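Side-chain contact in ketosynthase (Streptomyces sp. MSC090213JE08, PDB 6KXD), which probably extends acyl chains carried on acyl carrier protein by decarboxylative condensation with malonyl units, as the ketosynthase of a highly reducing type II polyketide synthase: residues G114-H117 with D118-V121. Numbering follows the deposited sequence.
Sequences GESH and DIAV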
# COMPACT_ATOMS: atom_id res chain seq x y z
N GLY A 114 -9.89 -1.18 1.51
CA GLY A 114 -10.18 -1.61 0.14
C GLY A 114 -11.64 -2.01 0.03
O GLY A 114 -12.51 -1.32 0.61
N GLU A 115 -11.89 -3.13 -0.65
CA GLU A 115 -13.28 -3.61 -0.86
C GLU A 115 -13.65 -4.60 0.24
O GLU A 115 -14.15 -5.69 -0.02
CB GLU A 115 -13.39 -4.25 -2.24
CG GLU A 115 -12.98 -3.30 -3.34
CD GLU A 115 -13.66 -1.95 -3.51
OE1 GLU A 115 -13.37 -1.31 -4.57
OE2 GLU A 115 -14.45 -1.51 -2.60
N SER A 116 -13.37 -4.22 1.49
CA SER A 116 -13.69 -5.13 2.56
C SER A 116 -15.21 -5.36 2.67
O SER A 116 -15.64 -6.39 3.15
CB SER A 116 -13.07 -4.66 3.86
OG SER A 116 -11.67 -5.05 3.88
N HIS A 117 -16.01 -4.41 2.21
CA HIS A 117 -17.45 -4.60 2.12
C HIS A 117 -17.78 -5.77 1.20
O HIS A 117 -18.61 -6.59 1.55
CB HIS A 117 -18.17 -3.32 1.68
CG HIS A 117 -19.63 -3.54 1.52
ND1 HIS A 117 -20.46 -3.86 2.59
CD2 HIS A 117 -20.42 -3.49 0.42
CE1 HIS A 117 -21.70 -3.99 2.16
NE2 HIS A 117 -21.69 -3.81 0.82
N ASP A 118 -17.16 -5.83 0.01
CA ASP A 118 -17.30 -6.95 -0.90
C ASP A 118 -16.89 -8.25 -0.22
O ASP A 118 -17.48 -9.28 -0.46
CB ASP A 118 -16.55 -6.71 -2.22
CG ASP A 118 -17.18 -5.62 -3.06
OD1 ASP A 118 -18.39 -5.42 -2.92
OD2 ASP A 118 -16.45 -4.99 -3.85
N ILE A 119 -15.81 -8.23 0.59
CA ILE A 119 -15.38 -9.44 1.28
C ILE A 119 -16.53 -9.90 2.20
O ILE A 119 -16.83 -11.11 2.24
CB ILE A 119 -14.08 -9.24 2.08
CG1 ILE A 119 -12.91 -8.95 1.12
CG2 ILE A 119 -13.77 -10.43 2.95
CD1 ILE A 119 -11.59 -8.71 1.82
N ALA A 120 -17.15 -8.94 2.87
CA ALA A 120 -18.24 -9.26 3.83
C ALA A 120 -19.42 -9.88 3.06
O ALA A 120 -19.90 -10.95 3.39
CB ALA A 120 -18.65 -8.02 4.57
N VAL A 121 -19.72 -9.28 1.92
CA VAL A 121 -20.84 -9.79 1.12
C VAL A 121 -20.54 -11.18 0.61
O VAL A 121 -21.44 -12.08 0.59
CB VAL A 121 -21.19 -8.82 -0.02
CG1 VAL A 121 -22.20 -9.45 -0.96
CG2 VAL A 121 -21.67 -7.47 0.48
O HOH W 1 -16.24 -2.90 -1.16
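His117 and Val121, one helical turn apart, meet in a CH-pi contact: CG2 of Val121 stands 4.0 Å from the centroid of the His117 ring, over one face and shifted toward the rim, nearest to NE2. The imidazole reaches this methyl because its CG is anti to the backbone N (chi1 177°), which swings the ring forward along the helix; the Val121 CG2 branch, anti to its own carbonyl carbon, rises to meet it. A serine in place of His117 would probably leave that methyl without its aromatic cover and open a gap beside Cys201. Beneath the pair, Val121 N donates to His117 O at 2.9 Å.

Glu115 and Asp118 lie side by side, their carboxylate planes turned 39° apart, with Asp118 OD2 3.5 Å from Glu115 CB. Although Glu115 OE2 and Asp118 OD2 are only 4.2 Å apart, each has a separate partner: Asp118 OD2 forms a salt bridge with Arg142, while the Glu115 carboxylate accepts from the backbone N of Ala78 and Gly79, which probably eases the repulsion. A water donates to Glu115 OE2 (2.7 Å) and accepts from Asp118 N (3.3 Å), linking the Glu115 side chain to the first turn. On another flank, Ile119 and Ala120 pack against Leu125 and Tyr136 of the partner subunit, so this first turn of helix 116-129, with Glu115 at the N-cap position, belongs to the dimer interface of the thiolase-like fold.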